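Local structure of aminotransferase (Paracoccus denitrificans, 4GRX) at residues 110-122 and 280-293. The protein probably transfers amino groups between amine donors and keto or aldehyde acceptors, as a pyridoxal-phosphate-dependent class III omega-aminotransferase. Residues are numbered along the deposited sequence; the frame is centred on the assembly and turned at random.
Sequences EKLVEVSPFDNGR and TWGCLTYDFMPDAI. With NA (sodium ion), chain E.
Trp281 points the N-H of its indole at the backbone carbonyl of Val115, NE1 to O 2.8 Å in a nearly straight bond (169°). The oxygen lies close to the indole plane, while NE1 is tilted 35° from the carbonyl plane. Indole suits the place, with an edge N-H for the carbonyl and a broad apolar face for Pro117. Rigid, apolar Pro117 sets its CD over that face, 3.5 Å from Trp281 CD1 and 3.7 Å from Ile293 CD1. A phenylalanine in place of Trp281 would probably leave the Val115 carbonyl without this donor and Pro117 with less surface to rest on.

Phe118, large, flat and apolar, makes the second buried part. With CG beside the backbone N (chi1 -47°), its ring edge meets Pro290 O, 3.1 Å from CE1; CZ packs against Ala292 CA and Ile293 CD1. Toward solvent the packing thins: exposed Met289, its flexible chain bent, brings SD obliquely to Phe118 CD1 (4.0 Å), a Met-aromatic contact, and Leu284 CD2 only grazes Pro117 CB (4.4 Å).

The bend after helix 103-115 is also held internally: Ser116 OG accepts from Phe118 N, an ST turn, and the carbonyls of Val113, Glu114, Ser116 and Phe118, with a water, bind a sodium ion. The contact fastens this helix end to Trp281, just before helix 282-285, and to residues 289-293 leading into strand 292-295, while helix 339-354 packs on Val115. Segment 110-122 runs into edge strand 122-126 of the seven-stranded sheet, separated from strand 292-295 by strand 307-311, consistent with the large domain of a fold-type I enzyme.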
loop_
_atom_site.group_PDB
_atom_site.type_symbol
_atom_site.label_atom_id
_atom_site.label_comp_id
_atom_site.label_asym_id
_atom_site.label_seq_id
_atom_site.Cartn_x
_atom_site.Cartn_y
_atom_site.Cartn_z
ATOM N N GLU A 110 -17.782 6.683 10.171
ATOM C CA GLU A 110 -18.625 7.564 10.968
ATOM C C GLU A 110 -17.802 8.375 11.961
ATOM O O GLU A 110 -17.934 9.600 12.042
ATOM C CB GLU A 110 -19.662 6.728 11.697
ATOM C CG GLU A 110 -20.775 7.527 12.347
ATOM C CD GLU A 110 -21.992 6.668 12.642
ATOM O OE1 GLU A 110 -21.803 5.503 13.054
ATOM O OE2 GLU A 110 -23.138 7.148 12.464
ATOM N N LYS A 111 -16.933 7.682 12.694
ATOM C CA LYS A 111 -16.058 8.327 13.668
ATOM C C LYS A 111 -15.146 9.364 13.013
ATOM O O LYS A 111 -15.042 10.501 13.495
ATOM C CB LYS A 111 -15.245 7.279 14.440
ATOM C CG LYS A 111 -14.277 7.834 15.482
ATOM C CD LYS A 111 -14.888 8.847 16.457
ATOM C CE LYS A 111 -16.047 8.287 17.276
ATOM N NZ LYS A 111 -16.206 8.967 18.595
ATOM N N LEU A 112 -14.513 8.966 11.908
ATOM C CA LEU A 112 -13.579 9.822 11.183
ATOM C C LEU A 112 -14.169 11.121 10.630
ATOM O O LEU A 112 -13.539 12.175 10.742
ATOM C CB LEU A 112 -12.876 9.045 10.060
ATOM C CG LEU A 112 -11.624 8.247 10.434
ATOM C CD1 LEU A 112 -11.132 7.441 9.238
ATOM C CD2 LEU A 112 -10.515 9.152 10.966
ATOM N N VAL A 113 -15.354 11.058 10.020
ATOM C CA VAL A 113 -15.991 12.271 9.505
ATOM C C VAL A 113 -16.256 13.191 10.685
ATOM O O VAL A 113 -16.068 14.405 10.603
ATOM C CB VAL A 113 -17.274 11.964 8.701
ATOM C CG1 VAL A 113 -18.203 13.175 8.624
ATOM C CG2 VAL A 113 -16.900 11.474 7.308
ATOM N N GLU A 114 -16.638 12.593 11.803
ATOM C CA GLU A 114 -16.931 13.356 12.998
ATOM C C GLU A 114 -15.711 14.150 13.535
ATOM O O GLU A 114 -15.787 15.386 13.676
ATOM C CB GLU A 114 -17.517 12.440 14.054
ATOM C CG GLU A 114 -18.064 13.189 15.234
ATOM C CD GLU A 114 -17.854 12.449 16.531
ATOM O OE1 GLU A 114 -18.013 13.104 17.582
ATOM O OE2 GLU A 114 -17.532 11.234 16.507
ATOM N N VAL A 115 -14.599 13.451 13.802
ATOM C CA VAL A 115 -13.358 14.092 14.291
ATOM C C VAL A 115 -12.703 15.005 13.249
ATOM O O VAL A 115 -11.841 15.820 13.579
ATOM C CB VAL A 115 -12.303 13.067 14.786
ATOM C CG1 VAL A 115 -12.858 12.211 15.915
ATOM C CG2 VAL A 115 -11.796 12.189 13.648
ATOM N N SER A 116 -13.111 14.846 11.993
ATOM C CA SER A 116 -12.604 15.659 10.906
ATOM C C SER A 116 -13.198 17.042 11.075
ATOM O O SER A 116 -14.220 17.184 11.738
ATOM C CB SER A 116 -13.001 15.058 9.549
ATOM O OG SER A 116 -14.151 15.686 8.998
ATOM N N PRO A 117 -12.565 18.067 10.491
ATOM C CA PRO A 117 -13.153 19.408 10.513
ATOM C C PRO A 117 -14.404 19.577 9.638
ATOM O O PRO A 117 -15.100 20.580 9.771
ATOM C CB PRO A 117 -12.019 20.299 9.990
ATOM C CG PRO A 117 -11.118 19.374 9.216
ATOM C CD PRO A 117 -11.196 18.069 9.937
ATOM N N PHE A 118 -14.692 18.617 8.763
ATOM C CA PHE A 118 -15.828 18.737 7.832
ATOM C C PHE A 118 -17.170 18.428 8.503
ATOM O O PHE A 118 -17.227 17.576 9.404
ATOM C CB PHE A 118 -15.642 17.797 6.631
ATOM C CG PHE A 118 -14.267 17.844 6.004
ATOM C CD1 PHE A 118 -13.724 19.047 5.550
ATOM C CD2 PHE A 118 -13.532 16.677 5.841
ATOM C CE1 PHE A 118 -12.475 19.089 4.968
ATOM C CE2 PHE A 118 -12.277 16.710 5.254
ATOM C CZ PHE A 118 -11.748 17.921 4.815
ATOM N N ASP A 119 -18.247 19.086 8.067
ATOM C CA ASP A 119 -19.584 18.770 8.621
ATOM C C ASP A 119 -20.138 17.406 8.214
ATOM O O ASP A 119 -20.803 16.744 9.003
ATOM C CB ASP A 119 -20.613 19.871 8.324
ATOM C CG ASP A 119 -20.566 20.997 9.343
ATOM O OD1 ASP A 119 -19.559 21.089 10.086
ATOM O OD2 ASP A 119 -21.534 21.790 9.403
ATOM N N ASN A 120 -19.874 17.013 6.974
ATOM C CA ASN A 120 -20.183 15.674 6.486
ATOM C C ASN A 120 -19.140 15.319 5.435
ATOM O O ASN A 120 -18.337 16.176 5.050
ATOM C CB ASN A 120 -21.595 15.611 5.898
ATOM C CG ASN A 120 -21.769 16.543 4.722
ATOM O OD1 ASN A 120 -21.301 16.263 3.620
ATOM N ND2 ASN A 120 -22.429 17.669 4.952
ATOM N N GLY A 121 -19.141 14.073 4.974
ATOM C CA GLY A 121 -18.167 13.661 3.985
ATOM C C GLY A 121 -18.156 12.182 3.692
ATOM O O GLY A 121 -19.055 11.460 4.085
ATOM N N ARG A 122 -17.128 11.738 2.980
ATOM C CA ARG A 122 -16.959 10.320 2.656
ATOM C C ARG A 122 -15.508 9.866 2.856
ATOM O O ARG A 122 -14.567 10.663 2.812
ATOM C CB ARG A 122 -17.466 10.000 1.232
ATOM C CG ARG A 122 -18.977 10.113 1.044
ATOM C CD ARG A 122 -19.460 9.345 -0.184
ATOM N NE ARG A 122 -20.830 9.695 -0.565
ATOM C CZ ARG A 122 -21.926 9.089 -0.102
ATOM N NH1 ARG A 122 -21.824 8.092 0.766
ATOM N NH2 ARG A 122 -23.134 9.475 -0.503
ATOM N N THR A 280 -5.986 18.282 16.738
ATOM C CA THR A 280 -6.418 17.059 16.069
ATOM C C THR A 280 -5.916 17.023 14.617
ATOM O O THR A 280 -5.712 15.950 14.040
ATOM C CB THR A 280 -7.944 16.916 16.113
ATOM O OG1 THR A 280 -8.391 17.118 17.456
ATOM C CG2 THR A 280 -8.400 15.535 15.625
ATOM N N TRP A 281 -5.711 18.203 14.039
ATOM C CA TRP A 281 -5.260 18.317 12.669
ATOM C C TRP A 281 -4.352 19.476 12.553
ATOM O O TRP A 281 -4.536 20.484 13.236
ATOM C CB TRP A 281 -6.440 18.518 11.720
ATOM C CG TRP A 281 -7.472 17.433 11.824
ATOM C CD1 TRP A 281 -8.737 17.517 12.401
ATOM C CD2 TRP A 281 -7.354 16.047 11.360
ATOM N NE1 TRP A 281 -9.395 16.316 12.315
ATOM C CE2 TRP A 281 -8.622 15.389 11.708
ATOM C CE3 TRP A 281 -6.364 15.310 10.720
ATOM C CZ2 TRP A 281 -8.860 14.053 11.422
ATOM C CZ3 TRP A 281 -6.624 13.964 10.430
ATOM C CH2 TRP A 281 -7.841 13.357 10.772
ATOM N N GLY A 282 -3.375 19.346 11.656
ATOM C CA GLY A 282 -2.498 20.452 11.300
ATOM C C GLY A 282 -3.244 21.649 10.733
ATOM O O GLY A 282 -2.879 22.797 11.011
ATOM N N CYS A 283 -4.298 21.391 9.962
ATOM C CA CYS A 283 -5.114 22.465 9.413
ATOM C C CYS A 283 -5.956 23.199 10.477
ATOM O O CYS A 283 -6.337 24.355 10.290
ATOM C CB CYS A 283 -5.969 21.967 8.246
ATOM S SG CYS A 283 -7.081 20.601 8.639
ATOM N N LEU A 284 -6.240 22.546 11.596
ATOM C CA LEU A 284 -6.754 23.273 12.746
ATOM C C LEU A 284 -5.681 24.224 13.274
ATOM O O LEU A 284 -5.951 25.409 13.439
ATOM C CB LEU A 284 -7.260 22.334 13.853
ATOM C CG LEU A 284 -8.491 21.481 13.506
ATOM C CD1 LEU A 284 -8.802 20.460 14.595
ATOM C CD2 LEU A 284 -9.720 22.319 13.176
ATOM N N THR A 285 -4.462 23.717 13.486
ATOM C CA THR A 285 -3.367 24.500 14.090
ATOM C C THR A 285 -3.018 25.744 13.276
ATOM O O THR A 285 -2.734 26.797 13.836
ATOM C CB THR A 285 -2.096 23.642 14.308
ATOM O OG1 THR A 285 -2.405 22.548 15.185
ATOM C CG2 THR A 285 -0.957 24.466 14.926
ATOM N N TYR A 286 -3.058 25.607 11.955
ATOM C CA TYR A 286 -2.719 26.683 11.048
ATOM C C TYR A 286 -3.946 27.320 10.424
ATOM O O TYR A 286 -3.825 28.139 9.512
ATOM C CB TYR A 286 -1.705 26.190 9.999
ATOM C CG TYR A 286 -0.357 25.942 10.638
ATOM C CD1 TYR A 286 0.510 27.006 10.917
ATOM C CD2 TYR A 286 0.026 24.665 11.022
ATOM C CE1 TYR A 286 1.731 26.800 11.535
ATOM C CE2 TYR A 286 1.245 24.449 11.647
ATOM C CZ TYR A 286 2.087 25.521 11.904
ATOM O OH TYR A 286 3.292 25.303 12.527
ATOM N N ASP A 287 -5.123 26.934 10.916
ATOM C CA ASP A 287 -6.389 27.643 10.653
ATOM C C ASP A 287 -6.770 27.784 9.162
ATOM O O ASP A 287 -6.971 28.895 8.676
ATOM C CB ASP A 287 -6.363 29.023 11.341
ATOM C CG ASP A 287 -7.761 29.556 11.680
ATOM O OD1 ASP A 287 -8.546 28.835 12.347
ATOM O OD2 ASP A 287 -8.069 30.716 11.309
ATOM N N PHE A 288 -6.841 26.665 8.439
ATOM C CA PHE A 288 -7.384 26.651 7.071
ATOM C C PHE A 288 -8.312 25.457 6.886
ATOM O O PHE A 288 -8.180 24.468 7.602
ATOM C CB PHE A 288 -6.275 26.671 5.995
ATOM C CG PHE A 288 -5.463 25.406 5.917
ATOM C CD1 PHE A 288 -4.272 25.286 6.616
ATOM C CD2 PHE A 288 -5.888 24.333 5.137
ATOM C CE1 PHE A 288 -3.519 24.128 6.539
ATOM C CE2 PHE A 288 -5.146 23.174 5.063
ATOM C CZ PHE A 288 -3.955 23.074 5.761
ATOM N N MET A 289 -9.244 25.571 5.932
ATOM C CA MET A 289 -10.172 24.493 5.565
ATOM C C MET A 289 -9.763 23.817 4.242
ATOM O O MET A 289 -9.802 24.448 3.188
ATOM C CB MET A 289 -11.611 25.025 5.464
ATOM C CG MET A 289 -12.673 23.933 5.310
ATOM S SD MET A 289 -12.758 22.770 6.706
ATOM C CE MET A 289 -13.694 23.705 7.919
ATOM N N PRO A 290 -9.356 22.532 4.299
ATOM C CA PRO A 290 -8.995 21.839 3.068
ATOM C C PRO A 290 -10.239 21.275 2.428
ATOM O O PRO A 290 -11.287 21.244 3.063
ATOM C CB PRO A 290 -8.098 20.706 3.559
ATOM C CG PRO A 290 -8.650 20.381 4.904
ATOM C CD PRO A 290 -9.136 21.686 5.489
ATOM N N ASP A 291 -10.118 20.861 1.175
ATOM C CA ASP A 291 -11.185 20.202 0.473
ATOM C C ASP A 291 -11.177 18.704 0.780
ATOM O O ASP A 291 -12.186 18.032 0.612
ATOM C CB ASP A 291 -11.041 20.444 -1.020
ATOM C CG ASP A 291 -11.084 21.914 -1.380
ATOM O OD1 ASP A 291 -12.063 22.581 -0.977
ATOM O OD2 ASP A 291 -10.158 22.402 -2.090
ATOM N N ALA A 292 -10.037 18.183 1.218
ATOM C CA ALA A 292 -9.921 16.781 1.631
ATOM C C ALA A 292 -8.736 16.569 2.578
ATOM O O ALA A 292 -7.875 17.444 2.708
ATOM C CB ALA A 292 -9.804 15.866 0.423
ATOM N N ILE A 293 -8.704 15.412 3.235
ATOM C CA ILE A 293 -7.644 15.088 4.181
ATOM C C ILE A 293 -7.090 13.685 3.940
ATOM O O ILE A 293 -7.846 12.734 3.734
ATOM C CB ILE A 293 -8.145 15.245 5.633
ATOM C CG1 ILE A 293 -8.140 16.725 6.003
ATOM C CG2 ILE A 293 -7.304 14.441 6.622
ATOM C CD1 ILE A 293 -8.804 17.046 7.325
HETATM NA NA NA E . -16.642 16.657 11.376
HETATM O O HOH W 1 -16.464 18.303 12.871
#